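Local coordinates for N-terminal acetyltransferase-like protein (Chaetomium thermophilum, PDB 5NNP) that probably serves as the helical-repeat auxiliary subunit of an N-terminal acetyltransferase of the NatA type, at residues 46-51 with 81-86; 103-108 with 112-117; 493-498 with 556-561; 569-574 with 683-688. All blocks are in the same frame, centred on the assembly; numbering follows the deposited sequence.

How the interactions relate
The four contacts come in series along an all-helical chain and fall into two groups. Interactions 1 and 2, with centres 14 Å apart, lie in the N-terminal TPR region. Here they touch directly: the successive helices 78-90 and 94-107 bring Trp81 against Phe103 and Leu107, while His82 meets Ile114. Interactions 3 and 4 belong to the auxiliary-subunit family region and share helix 554-572, one on its first half and the other at its C-terminal end, with centres 19 Å apart. Between the two groups centres are 41 to 47 Å apart. The buried apolar contacts thus join neighbouring repeat helices, whereas the two salt bridges join helices at the surface of the later region.

Interaction 1. Residues 46-51 with 81-86; sequences TMSMKA and WHVYGI
Ser48 and Val83 mark the closest approach of the two helical segments, their CA atoms lying 6.2 Å apart where helix 44-55 packs on helix 78-90. Helix 60-73 comes between these two in the chain, so the contact joins a helix to the next but one, the pattern by which TPR hairpins stack into a superhelix; residues 78-111 are a predicted repeat. Val83 provides most of the surface on its side and spreads its two methyls over Ser48. With CG1 anti to the backbone N (chi1 168°), that methyl lies 3.6 Å from the backbone O of Ser48, while Val83 CG2 meets Ser48 CB, also at 3.6 Å. One turn on, Ala51 CB approaches Val83 CG1 more distantly, at 4.4 Å. The Ser48 hydroxyl does not need a partner on the facing helix, because OG bonds back to the carbonyl of Gly44 within its own helix, and the same side chain also touches Ala70 of helix 60-73. All three touching residues are buried. The interface therefore depends on small side chains and van der Waals contact, with the serine hydroxyl satisfied within its own helix, while its CB and its backbone carbonyl oxygen face the valine methyls.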
loop_
_atom_site.group_PDB
_atom_site.type_symbol
_atom_site.label_atom_id
_atom_site.label_comp_id
_atom_site.label_asym_id
_atom_site.label_seq_id
_atom_site.Cartn_x
_atom_site.Cartn_y
_atom_site.Cartn_z
ATOM N N THR A 46 16.664 2.666 -41.621
ATOM C CA THR A 46 16.190 1.320 -41.901
ATOM C C THR A 46 16.727 0.303 -40.885
ATOM O O THR A 46 16.005 -0.601 -40.463
ATOM C CB THR A 46 16.573 0.889 -43.331
ATOM O OG1 THR A 46 15.941 1.765 -44.273
ATOM C CG2 THR A 46 16.120 -0.543 -43.606
ATOM N N MET A 47 17.987 0.453 -40.485
ATOM C CA MET A 47 18.576 -0.476 -39.533
ATOM C C MET A 47 17.817 -0.420 -38.211
ATOM O O MET A 47 17.558 -1.458 -37.596
ATOM C CB MET A 47 20.055 -0.166 -39.314
ATOM C CG MET A 47 20.877 -0.110 -40.581
ATOM S SD MET A 47 22.593 0.323 -40.224
ATOM C CE MET A 47 23.037 -0.991 -39.095
ATOM N N SER A 48 17.466 0.797 -37.789
ATOM C CA SER A 48 16.681 1.017 -36.572
ATOM C C SER A 48 15.302 0.371 -36.653
ATOM O O SER A 48 14.842 -0.229 -35.687
ATOM C CB SER A 48 16.517 2.517 -36.294
ATOM O OG SER A 48 17.766 3.153 -36.103
ATOM N N MET A 49 14.643 0.516 -37.799
ATOM C CA MET A 49 13.326 -0.081 -38.007
ATOM C C MET A 49 13.394 -1.595 -37.945
ATOM O O MET A 49 12.451 -2.255 -37.520
ATOM C CB MET A 49 12.740 0.360 -39.344
ATOM C CG MET A 49 12.296 1.804 -39.364
ATOM S SD MET A 49 11.153 2.129 -38.016
ATOM C CE MET A 49 9.923 0.861 -38.313
ATOM N N LYS A 50 14.524 -2.140 -38.377
ATOM C CA LYS A 50 14.753 -3.575 -38.315
ATOM C C LYS A 50 15.037 -3.997 -36.877
ATOM O O LYS A 50 14.660 -5.092 -36.457
ATOM C CB LYS A 50 15.908 -3.966 -39.238
ATOM C CG LYS A 50 16.304 -5.426 -39.179
ATOM C CD LYS A 50 17.496 -5.687 -40.091
ATOM C CE LYS A 50 17.932 -7.148 -40.059
ATOM N NZ LYS A 50 19.079 -7.412 -40.974
ATOM N N ALA A 51 15.697 -3.109 -36.133
ATOM C CA ALA A 51 16.016 -3.335 -34.726
ATOM C C ALA A 51 14.756 -3.455 -33.891
ATOM O O ALA A 51 14.712 -4.237 -32.948
ATOM C CB ALA A 51 16.891 -2.220 -34.194
ATOM N N TRP A 81 17.551 7.465 -32.555
ATOM C CA TRP A 81 17.559 7.714 -31.121
ATOM C C TRP A 81 16.224 7.321 -30.471
ATOM O O TRP A 81 16.204 6.717 -29.398
ATOM C CB TRP A 81 17.910 9.179 -30.844
ATOM C CG TRP A 81 19.377 9.447 -31.101
ATOM C CD1 TRP A 81 19.924 10.072 -32.190
ATOM C CD2 TRP A 81 20.479 9.054 -30.272
ATOM N NE1 TRP A 81 21.293 10.104 -32.084
ATOM C CE2 TRP A 81 21.664 9.487 -30.918
ATOM C CE3 TRP A 81 20.582 8.379 -29.049
ATOM C CZ2 TRP A 81 22.938 9.270 -30.382
ATOM C CZ3 TRP A 81 21.867 8.163 -28.509
ATOM C CH2 TRP A 81 23.023 8.609 -29.185
ATOM N N HIS A 82 15.120 7.640 -31.141
ATOM C CA HIS A 82 13.788 7.237 -30.693
ATOM C C HIS A 82 13.696 5.713 -30.499
ATOM O O HIS A 82 13.247 5.248 -29.454
ATOM C CB HIS A 82 12.738 7.722 -31.692
ATOM C CG HIS A 82 11.332 7.653 -31.191
ATOM N ND1 HIS A 82 10.240 7.852 -32.014
ATOM C CD2 HIS A 82 10.829 7.408 -29.959
ATOM C CE1 HIS A 82 9.129 7.737 -31.308
ATOM N NE2 HIS A 82 9.456 7.468 -30.057
ATOM N N VAL A 83 14.138 4.952 -31.497
ATOM C CA VAL A 83 14.167 3.491 -31.433
ATOM C C VAL A 83 14.968 2.991 -30.226
ATOM O O VAL A 83 14.501 2.154 -29.441
ATOM C CB VAL A 83 14.776 2.879 -32.725
ATOM C CG1 VAL A 83 15.068 1.411 -32.539
ATOM C CG2 VAL A 83 13.846 3.081 -33.900
ATOM N N TYR A 84 16.183 3.512 -30.103
ATOM C CA TYR A 84 17.073 3.186 -28.998
ATOM C C TYR A 84 16.342 3.345 -27.652
ATOM O O TYR A 84 16.439 2.494 -26.771
ATOM C CB TYR A 84 18.314 4.082 -29.074
ATOM C CG TYR A 84 19.565 3.564 -28.384
ATOM C CD1 TYR A 84 20.012 2.262 -28.583
ATOM C CD2 TYR A 84 20.336 4.406 -27.574
ATOM C CE1 TYR A 84 21.174 1.795 -27.963
ATOM C CE2 TYR A 84 21.490 3.945 -26.945
ATOM C CZ TYR A 84 21.901 2.644 -27.144
ATOM O OH TYR A 84 23.047 2.197 -26.537
ATOM N N GLY A 85 15.595 4.434 -27.519
ATOM C CA GLY A 85 14.813 4.694 -26.325
ATOM C C GLY A 85 13.701 3.681 -26.119
ATOM O O GLY A 85 13.529 3.146 -25.021
ATOM N N ILE A 86 12.952 3.414 -27.187
ATOM C CA ILE A 86 11.872 2.438 -27.159
ATOM C C ILE A 86 12.347 1.069 -26.669
ATOM O O ILE A 86 11.706 0.456 -25.824
ATOM C CB ILE A 86 11.228 2.304 -28.551
ATOM C CG1 ILE A 86 10.525 3.611 -28.923
ATOM C CG2 ILE A 86 10.233 1.148 -28.587
ATOM C CD1 ILE A 86 10.030 3.647 -30.350
#

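Interaction 2. Residues 103-108 with 112-117; sequences FALKLE and HQIQRD
Ala104 is the first residue of 103-108 to meet the other helix, its CB resting 4.0 Å from CD1 at the far end of the Ile114 side chain. Leu105 follows and carries most of the contact, its CA lying 6.2 Å from that of Ile114. Leu105 CB packs on Ile114 CG2 at 3.7 Å, and the two side chains pass each other running in opposite directions. The leucine fork, directed by a chi1 of -167° that sets CG opposite the main-chain nitrogen, reaches Gln115: CD1 comes to the start of the glutamine side chain and CD2 lies 3.4 Å from Gln115 OE1. The glutamine chain bends at chi2 (65°), which folds its amide back beside that methyl, while NE2 makes a weak hydrogen bond to Ser134. An alanine in place of Leu105 would keep the CB contact but is likely to open a gap beside Ile114 and remove the apolar wall against which the Gln115 amide lies. The pairing is antiparallel across a short turn, by which a TPR array passes from the predicted repeat 78-111 to the helix that follows: the helical segments 103-107 and 112-117 run at 150° to each other, their axes 9.4 Å apart at closest. Leu107 turns instead to Tyr78 of helix 78-90. At Glu108 the backbone leaves helical geometry, and Ser111 OG then accepts a bond from Ile114 N.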
loop_
_atom_site.group_PDB
_atom_site.type_symbol
_atom_site.label_atom_id
_atom_site.label_comp_id
_atom_site.label_asym_id
_atom_site.label_seq_id
_atom_site.Cartn_x
_atom_site.Cartn_y
_atom_site.Cartn_z
ATOM N N PHE A 103 17.397 13.335 -26.598
ATOM C CA PHE A 103 18.203 13.725 -27.746
ATOM C C PHE A 103 17.369 13.662 -29.031
ATOM O O PHE A 103 17.449 14.556 -29.896
ATOM C CB PHE A 103 19.444 12.840 -27.852
ATOM C CG PHE A 103 20.527 13.421 -28.718
ATOM C CD1 PHE A 103 21.167 14.600 -28.354
ATOM C CD2 PHE A 103 20.907 12.789 -29.889
ATOM C CE1 PHE A 103 22.183 15.151 -29.138
ATOM C CE2 PHE A 103 21.909 13.323 -30.686
ATOM C CZ PHE A 103 22.555 14.513 -30.313
ATOM N N ALA A 104 16.559 12.615 -29.147
ATOM C CA ALA A 104 15.604 12.530 -30.245
ATOM C C ALA A 104 14.752 13.808 -30.309
ATOM O O ALA A 104 14.589 14.413 -31.379
ATOM C CB ALA A 104 14.729 11.297 -30.097
ATOM N N LEU A 105 14.235 14.242 -29.166
ATOM C CA LEU A 105 13.447 15.471 -29.141
ATOM C C LEU A 105 14.269 16.732 -29.505
ATOM O O LEU A 105 13.717 17.683 -30.057
ATOM C CB LEU A 105 12.790 15.651 -27.767
ATOM C CG LEU A 105 11.694 16.721 -27.662
ATOM C CD1 LEU A 105 10.508 16.361 -28.529
ATOM C CD2 LEU A 105 11.229 16.943 -26.229
ATOM N N LYS A 106 15.569 16.756 -29.203
ATOM C CA LYS A 106 16.387 17.902 -29.607
ATOM C C LYS A 106 16.612 17.879 -31.120
ATOM O O LYS A 106 16.882 18.914 -31.733
ATOM C CB LYS A 106 17.739 17.931 -28.877
ATOM C CG LYS A 106 17.629 18.220 -27.407
ATOM C CD LYS A 106 18.974 18.384 -26.733
ATOM C CE LYS A 106 18.796 18.476 -25.219
ATOM N NZ LYS A 106 20.100 18.625 -24.486
ATOM N N LEU A 107 16.509 16.690 -31.710
ATOM C CA LEU A 107 16.648 16.535 -33.154
ATOM C C LEU A 107 15.333 16.811 -33.869
ATOM O O LEU A 107 15.330 17.376 -34.953
ATOM C CB LEU A 107 17.152 15.132 -33.496
ATOM C CG LEU A 107 18.599 14.909 -33.066
ATOM C CD1 LEU A 107 19.045 13.454 -33.203
ATOM C CD2 LEU A 107 19.466 15.832 -33.880
ATOM N N GLU A 108 14.220 16.418 -33.256
ATOM C CA GLU A 108 12.898 16.610 -33.850
ATOM C C GLU A 108 11.889 17.221 -32.871
ATOM O O GLU A 108 10.924 16.553 -32.488
ATOM C CB GLU A 108 12.372 15.275 -34.353
ATOM C CG GLU A 108 11.098 15.359 -35.159
ATOM C CD GLU A 108 11.341 15.904 -36.548
ATOM O OE1 GLU A 108 10.373 15.978 -37.321
ATOM O OE2 GLU A 108 12.503 16.250 -36.877
ATOM N N HIS A 112 5.289 15.389 -31.029
ATOM C CA HIS A 112 4.456 15.343 -29.837
ATOM C C HIS A 112 4.557 14.001 -29.134
ATOM O O HIS A 112 4.426 13.938 -27.912
ATOM C CB HIS A 112 2.992 15.652 -30.178
ATOM C CG HIS A 112 2.739 17.105 -30.444
ATOM N ND1 HIS A 112 3.344 17.787 -31.478
ATOM C CD2 HIS A 112 1.975 18.014 -29.792
ATOM C CE1 HIS A 112 2.955 19.049 -31.460
ATOM N NE2 HIS A 112 2.124 19.214 -30.446
ATOM N N GLN A 113 4.797 12.934 -29.898
ATOM C CA GLN A 113 4.883 11.604 -29.312
ATOM C C GLN A 113 6.140 11.463 -28.456
ATOM O O GLN A 113 6.113 10.904 -27.349
ATOM C CB GLN A 113 4.875 10.528 -30.388
ATOM C CG GLN A 113 5.051 9.121 -29.831
ATOM C CD GLN A 113 5.318 8.082 -30.909
ATOM O OE1 GLN A 113 5.775 8.406 -32.012
ATOM N NE2 GLN A 113 5.021 6.824 -30.598
ATOM N N ILE A 114 7.248 11.960 -28.990
ATOM C CA ILE A 114 8.508 11.855 -28.288
ATOM C C ILE A 114 8.460 12.665 -26.994
ATOM O O ILE A 114 8.912 12.189 -25.945
ATOM C CB ILE A 114 9.678 12.298 -29.186
ATOM C CG1 ILE A 114 9.875 11.258 -30.300
ATOM C CG2 ILE A 114 10.952 12.472 -28.375
ATOM C CD1 ILE A 114 10.944 11.605 -31.319
ATOM N N GLN A 115 7.889 13.865 -27.054
ATOM C CA GLN A 115 7.796 14.729 -25.876
ATOM C C GLN A 115 6.861 14.129 -24.848
ATOM O O GLN A 115 7.103 14.224 -23.646
ATOM C CB GLN A 115 7.313 16.138 -26.254
ATOM C CG GLN A 115 6.996 17.050 -25.059
ATOM C CD GLN A 115 8.237 17.392 -24.217
ATOM O OE1 GLN A 115 8.819 18.455 -24.370
ATOM N NE2 GLN A 115 8.639 16.481 -23.332
ATOM N N ARG A 116 5.787 13.514 -25.331
ATOM C CA ARG A 116 4.790 12.894 -24.463
ATOM C C ARG A 116 5.403 11.757 -23.650
ATOM O O ARG A 116 5.216 11.682 -22.438
ATOM C CB ARG A 116 3.614 12.384 -25.293
ATOM C CG ARG A 116 2.463 11.820 -24.502
ATOM C CD ARG A 116 1.259 11.581 -25.410
ATOM N NE ARG A 116 1.616 10.944 -26.682
ATOM C CZ ARG A 116 1.593 9.628 -26.895
ATOM N NH1 ARG A 116 1.229 8.803 -25.916
ATOM N NH2 ARG A 116 1.931 9.131 -28.084
ATOM N N ASP A 117 6.167 10.904 -24.325
ATOM C CA ASP A 117 6.690 9.692 -23.724
ATOM C C ASP A 117 7.852 9.977 -22.802
ATOM O O ASP A 117 7.989 9.344 -21.754
ATOM C CB ASP A 117 7.076 8.707 -24.811
ATOM C CG ASP A 117 5.858 8.140 -25.523
ATOM O OD1 ASP A 117 4.794 8.022 -24.880
ATOM O OD2 ASP A 117 5.952 7.821 -26.724
#

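Interaction 3. Residues 493-498 with 556-561; sequences DGEAWQ and YFRAAL
A two-pronged salt bridge between Glu495 of helix 487-499 and Arg558 of helix 554-572 carries the contact. Arg558 grips the carboxylate side-on: NH2 donates to Glu495 OE1 at 2.8 Å, and NE to Glu495 OE2 at 3.1 Å. The pairing is not flat, because the carboxylate and guanidinium planes stand 51° apart. OE1 lies near the guanidinium plane yet is itself met from above the carboxylate plane; OE2 is met on its syn side, though also tilted out of that plane. The Arg558 chain, extended from CG to NE, carries the charged group across to Glu495.

Arg558 has a second direct partner: NH2 also forms a salt bridge with Glu492 OE1, one turn earlier on the helix of Glu495. Asp562 brings a like charge close to Glu495 OE2. Glu495 also touches Tyr510 of helix 503-523.

This surface salt bridge ties together two helices of the auxiliary-subunit family region that are far apart in sequence. One exposed arginine answers two glutamates of the facing helix, and its positive charge probably offsets the crowding of carboxylates there.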
loop_
_atom_site.group_PDB
_atom_site.type_symbol
_atom_site.label_atom_id
_atom_site.label_comp_id
_atom_site.label_asym_id
_atom_site.label_seq_id
_atom_site.Cartn_x
_atom_site.Cartn_y
_atom_site.Cartn_z
ATOM N N ASP A 493 5.908 -19.576 2.561
ATOM C CA ASP A 493 6.375 -20.728 1.805
ATOM C C ASP A 493 7.901 -20.763 1.755
ATOM O O ASP A 493 8.507 -21.827 1.857
ATOM C CB ASP A 493 5.805 -20.706 0.389
ATOM C CG ASP A 493 5.999 -22.021 -0.342
ATOM O OD1 ASP A 493 5.822 -23.091 0.279
ATOM O OD2 ASP A 493 6.319 -21.988 -1.548
ATOM N N GLY A 494 8.511 -19.595 1.594
ATOM C CA GLY A 494 9.955 -19.495 1.521
ATOM C C GLY A 494 10.613 -19.859 2.837
ATOM O O GLY A 494 11.538 -20.672 2.871
ATOM N N GLU A 495 10.127 -19.265 3.922
ATOM C CA GLU A 495 10.677 -19.513 5.240
ATOM C C GLU A 495 10.568 -20.996 5.594
ATOM O O GLU A 495 11.494 -21.579 6.171
ATOM C CB GLU A 495 9.979 -18.628 6.277
ATOM C CG GLU A 495 10.220 -17.142 6.034
ATOM C CD GLU A 495 9.554 -16.230 7.047
ATOM O OE1 GLU A 495 8.737 -16.699 7.864
ATOM O OE2 GLU A 495 9.856 -15.025 7.031
ATOM N N ALA A 496 9.453 -21.613 5.215
ATOM C CA ALA A 496 9.272 -23.053 5.408
ATOM C C ALA A 496 10.302 -23.895 4.637
ATOM O O ALA A 496 10.919 -24.808 5.195
ATOM C CB ALA A 496 7.874 -23.451 5.003
ATOM N N TRP A 497 10.460 -23.602 3.347
ATOM C CA TRP A 497 11.441 -24.284 2.511
ATOM C C TRP A 497 12.855 -24.087 3.050
ATOM O O TRP A 497 13.686 -24.999 2.994
ATOM C CB TRP A 497 11.366 -23.790 1.060
ATOM C CG TRP A 497 10.271 -24.431 0.273
ATOM C CD1 TRP A 497 9.231 -23.803 -0.349
ATOM C CD2 TRP A 497 10.094 -25.836 0.035
ATOM N NE1 TRP A 497 8.418 -24.732 -0.962
ATOM C CE2 TRP A 497 8.927 -25.983 -0.742
ATOM C CE3 TRP A 497 10.812 -26.979 0.395
ATOM C CZ2 TRP A 497 8.462 -27.232 -1.159
ATOM C CZ3 TRP A 497 10.345 -28.222 -0.020
ATOM C CH2 TRP A 497 9.181 -28.339 -0.786
ATOM N N GLN A 498 13.129 -22.891 3.563
ATOM C CA GLN A 498 14.431 -22.612 4.149
ATOM C C GLN A 498 14.634 -23.497 5.364
ATOM O O GLN A 498 15.705 -24.059 5.538
ATOM C CB GLN A 498 14.556 -21.139 4.524
ATOM C CG GLN A 498 15.925 -20.713 4.987
ATOM C CD GLN A 498 16.047 -19.199 5.069
ATOM O OE1 GLN A 498 15.383 -18.460 4.330
ATOM N NE2 GLN A 498 16.883 -18.728 5.978
ATOM N N TYR A 556 7.763 -5.700 2.141
ATOM C CA TYR A 556 9.073 -5.819 1.506
ATOM C C TYR A 556 10.128 -6.295 2.509
ATOM O O TYR A 556 10.907 -7.204 2.231
ATOM C CB TYR A 556 9.542 -4.486 0.890
ATOM C CG TYR A 556 10.983 -4.572 0.416
ATOM C CD1 TYR A 556 11.280 -5.019 -0.861
ATOM C CD2 TYR A 556 12.050 -4.258 1.266
ATOM C CE1 TYR A 556 12.592 -5.130 -1.294
ATOM C CE2 TYR A 556 13.360 -4.366 0.848
ATOM C CZ TYR A 556 13.632 -4.803 -0.434
ATOM O OH TYR A 556 14.939 -4.922 -0.864
ATOM N N PHE A 557 10.155 -5.650 3.667
ATOM C CA PHE A 557 11.243 -5.826 4.612
ATOM C C PHE A 557 11.422 -7.278 5.062
ATOM O O PHE A 557 12.535 -7.779 5.105
ATOM C CB PHE A 557 11.024 -4.928 5.832
ATOM C CG PHE A 557 12.154 -4.974 6.817
ATOM C CD1 PHE A 557 13.212 -4.081 6.711
ATOM C CD2 PHE A 557 12.175 -5.929 7.830
ATOM C CE1 PHE A 557 14.269 -4.119 7.604
ATOM C CE2 PHE A 557 13.229 -5.981 8.723
ATOM C CZ PHE A 557 14.283 -5.069 8.612
ATOM N N ARG A 558 10.323 -7.956 5.376
ATOM C CA ARG A 558 10.401 -9.323 5.895
ATOM C C ARG A 558 11.092 -10.286 4.917
ATOM O O ARG A 558 12.106 -10.906 5.246
ATOM C CB ARG A 558 9.005 -9.836 6.245
ATOM C CG ARG A 558 9.021 -11.184 6.945
ATOM C CD ARG A 558 7.651 -11.576 7.454
ATOM N NE ARG A 558 7.592 -12.996 7.772
ATOM C CZ ARG A 558 6.467 -13.676 7.986
ATOM N NH1 ARG A 558 5.296 -13.063 7.911
ATOM N NH2 ARG A 558 6.518 -14.970 8.259
ATOM N N ALA A 559 10.539 -10.402 3.714
ATOM C CA ALA A 559 11.127 -11.261 2.699
ATOM C C ALA A 559 12.551 -10.838 2.400
ATOM O O ALA A 559 13.398 -11.687 2.142
ATOM C CB ALA A 559 10.294 -11.241 1.424
ATOM N N ALA A 560 12.818 -9.534 2.423
ATOM C CA ALA A 560 14.152 -9.042 2.083
ATOM C C ALA A 560 15.168 -9.377 3.167
ATOM O O ALA A 560 16.314 -9.722 2.873
ATOM C CB ALA A 560 14.128 -7.545 1.837
ATOM N N LEU A 561 14.759 -9.283 4.423
ATOM C CA LEU A 561 15.672 -9.646 5.497
ATOM C C LEU A 561 15.907 -11.161 5.506
ATOM O O LEU A 561 16.976 -11.618 5.890
ATOM C CB LEU A 561 15.145 -9.167 6.844
ATOM C CG LEU A 561 15.997 -9.536 8.058
ATOM C CD1 LEU A 561 17.443 -9.052 7.943
ATOM C CD2 LEU A 561 15.357 -8.959 9.293
#

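Interaction 4. Residues 569-574 with 683-688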
loop_
_atom_site.group_PDB
_atom_site.type_symbol
_atom_site.label_atom_id
_atom_site.label_comp_id
_atom_site.label_asym_id
_atom_site.label_seq_id
_atom_site.Cartn_x
_atom_site.Cartn_y
_atom_site.Cartn_z
ATOM N N SER A 569 24.182 -16.994 5.333
ATOM C CA SER A 569 24.330 -18.396 5.683
ATOM C C SER A 569 25.075 -19.142 4.581
ATOM O O SER A 569 26.016 -19.885 4.857
ATOM C CB SER A 569 22.963 -19.029 5.928
ATOM O OG SER A 569 23.018 -20.434 5.768
ATOM N N MET A 570 24.651 -18.934 3.334
ATOM C CA MET A 570 25.307 -19.561 2.188
ATOM C C MET A 570 26.773 -19.160 2.078
ATOM O O MET A 570 27.594 -19.940 1.602
ATOM C CB MET A 570 24.583 -19.211 0.887
ATOM C CG MET A 570 23.182 -19.773 0.777
ATOM S SD MET A 570 22.263 -18.980 -0.566
ATOM C CE MET A 570 23.242 -19.460 -1.992
ATOM N N TYR A 571 27.103 -17.950 2.516
ATOM C CA TYR A 571 28.486 -17.493 2.452
ATOM C C TYR A 571 29.365 -18.241 3.443
ATOM O O TYR A 571 30.544 -18.469 3.175
ATOM C CB TYR A 571 28.597 -15.984 2.708
ATOM C CG TYR A 571 30.032 -15.459 2.662
ATOM C CD1 TYR A 571 30.718 -15.354 1.457
ATOM C CD2 TYR A 571 30.691 -15.066 3.824
ATOM C CE1 TYR A 571 32.023 -14.872 1.409
ATOM C CE2 TYR A 571 31.993 -14.579 3.785
ATOM C CZ TYR A 571 32.661 -14.486 2.576
ATOM O OH TYR A 571 33.965 -14.002 2.531
ATOM N N ASP A 572 28.791 -18.625 4.584
ATOM C CA ASP A 572 29.553 -19.314 5.628
ATOM C C ASP A 572 29.507 -20.831 5.465
ATOM O O ASP A 572 30.239 -21.554 6.140
ATOM C CB ASP A 572 29.038 -18.926 7.018
ATOM C CG ASP A 572 29.069 -17.428 7.261
ATOM O OD1 ASP A 572 29.624 -16.685 6.419
ATOM O OD2 ASP A 572 28.543 -16.994 8.304
ATOM N N LYS A 573 28.661 -21.299 4.551
ATOM C CA LYS A 573 28.394 -22.725 4.378
ATOM C C LYS A 573 28.525 -23.130 2.905
ATOM O O LYS A 573 27.560 -23.578 2.283
ATOM C CB LYS A 573 26.993 -23.053 4.920
ATOM C CG LYS A 573 26.495 -24.485 4.718
ATOM C CD LYS A 573 25.020 -24.480 4.287
ATOM C CE LYS A 573 24.191 -23.518 5.145
ATOM N NZ LYS A 573 22.835 -23.205 4.579
ATOM N N PRO A 574 29.727 -22.961 2.335
ATOM C CA PRO A 574 29.942 -23.292 0.920
ATOM C C PRO A 574 29.836 -24.796 0.647
ATOM O O PRO A 574 28.782 -25.266 0.210
ATOM C CB PRO A 574 31.371 -22.791 0.649
ATOM C CG PRO A 574 31.729 -21.923 1.828
ATOM C CD PRO A 574 30.953 -22.466 2.981
ATOM N N TYR A 683 28.760 -6.468 5.341
ATOM C CA TYR A 683 29.896 -5.605 4.999
ATOM C C TYR A 683 31.255 -6.025 5.576
ATOM O O TYR A 683 32.281 -5.825 4.920
ATOM C CB TYR A 683 29.604 -4.167 5.417
ATOM C CG TYR A 683 28.573 -3.496 4.543
ATOM C CD1 TYR A 683 28.654 -3.574 3.163
ATOM C CD2 TYR A 683 27.513 -2.799 5.098
ATOM C CE1 TYR A 683 27.716 -2.962 2.358
ATOM C CE2 TYR A 683 26.573 -2.187 4.304
ATOM C CZ TYR A 683 26.678 -2.273 2.933
ATOM O OH TYR A 683 25.741 -1.663 2.137
ATOM N N ILE A 684 31.296 -6.587 6.783
ATOM C CA ILE A 684 32.593 -7.057 7.286
ATOM C C ILE A 684 33.121 -8.176 6.395
ATOM O O ILE A 684 34.323 -8.258 6.123
ATOM C CB ILE A 684 32.541 -7.565 8.740
ATOM C CG1 ILE A 684 31.300 -8.416 8.963
ATOM C CG2 ILE A 684 32.568 -6.406 9.712
ATOM C CD1 ILE A 684 31.057 -8.731 10.404
ATOM N N ARG A 685 32.204 -9.025 5.931
ATOM C CA ARG A 685 32.543 -10.139 5.052
ATOM C C ARG A 685 32.994 -9.631 3.684
ATOM O O ARG A 685 33.875 -10.209 3.044
ATOM C CB ARG A 685 31.348 -11.087 4.919
ATOM C CG ARG A 685 31.050 -11.882 6.191
ATOM C CD ARG A 685 29.781 -12.692 6.046
ATOM N NE ARG A 685 29.479 -13.538 7.203
ATOM C CZ ARG A 685 29.145 -13.085 8.412
ATOM N NH1 ARG A 685 29.099 -11.779 8.654
ATOM N NH2 ARG A 685 28.872 -13.943 9.390
ATOM N N LYS A 686 32.385 -8.531 3.257
ATOM C CA LYS A 686 32.698 -7.890 1.988
ATOM C C LYS A 686 34.001 -7.099 2.079
ATOM O O LYS A 686 34.462 -6.543 1.081
ATOM C CB LYS A 686 31.547 -6.970 1.572
ATOM C CG LYS A 686 30.848 -7.351 0.279
ATOM C CD LYS A 686 29.773 -6.323 -0.091
ATOM C CE LYS A 686 29.678 -6.171 -1.603
ATOM N NZ LYS A 686 28.775 -5.062 -2.013
ATOM N N LYS A 687 34.570 -7.042 3.283
ATOM C CA LYS A 687 35.793 -6.285 3.576
ATOM C C LYS A 687 35.609 -4.770 3.432
ATOM O O LYS A 687 36.583 -4.027 3.271
ATOM C CB LYS A 687 36.946 -6.743 2.676
ATOM C CG LYS A 687 37.227 -8.233 2.713
ATOM C CD LYS A 687 37.508 -8.706 4.120
ATOM C CE LYS A 687 37.955 -10.160 4.117
ATOM N NZ LYS A 687 39.119 -10.365 3.209
ATOM N N LYS A 688 34.363 -4.320 3.492
ATOM C CA LYS A 688 34.053 -2.901 3.401
ATOM C C LYS A 688 33.759 -2.359 4.791
ATOM O O LYS A 688 32.609 -2.174 5.171
ATOM C CB LYS A 688 32.871 -2.662 2.458
ATOM C CG LYS A 688 33.139 -3.063 1.008
ATOM C CD LYS A 688 34.308 -2.268 0.402
ATOM C CE LYS A 688 34.714 -2.780 -0.988
ATOM N NZ LYS A 688 33.625 -2.686 -2.009
#
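Tyr571 and Arg685 form the closely packed part of this contact, at the C-terminal ends of helices 554-572 and 673-685. The aliphatic portion of the arginine runs obliquely past the tyrosine: Arg685 CD is 3.4 Å from Tyr571 CD2, and Arg685 CB is 3.7 Å from Tyr571 CE2. Leu655 of helix 654-668 touches both side chains. The tyrosine leaves its helix trans to the main-chain nitrogen, which carries the ring across to the arginine.

Looser is the charged end of the arginine, taken up by Asp572 on an exposed surface. Arg685 NE donates to Asp572 OD1 at 3.2 Å and Arg685 NH2 to Asp572 OD2 at 3.3 Å, each on a syn lone pair. The bonds are nearly straight (170° and 161°), and the two flat groups lie only 15° from coplanar. NH1 bridges to Glu681 on the arginine's own helix. A methionine in place of Arg685 would probably still brush the Tyr571 ring but leave the carboxylates of Asp572 and Glu681 without their shared counter-charge.

A Schellman motif at Lys687 closes the helix, and Lys686 and Lys688 bridge to Glu19 of a neighbouring chain. The arginine thus joins two helix ends through carbon chain and charge together, its guanidinium shared by two acids.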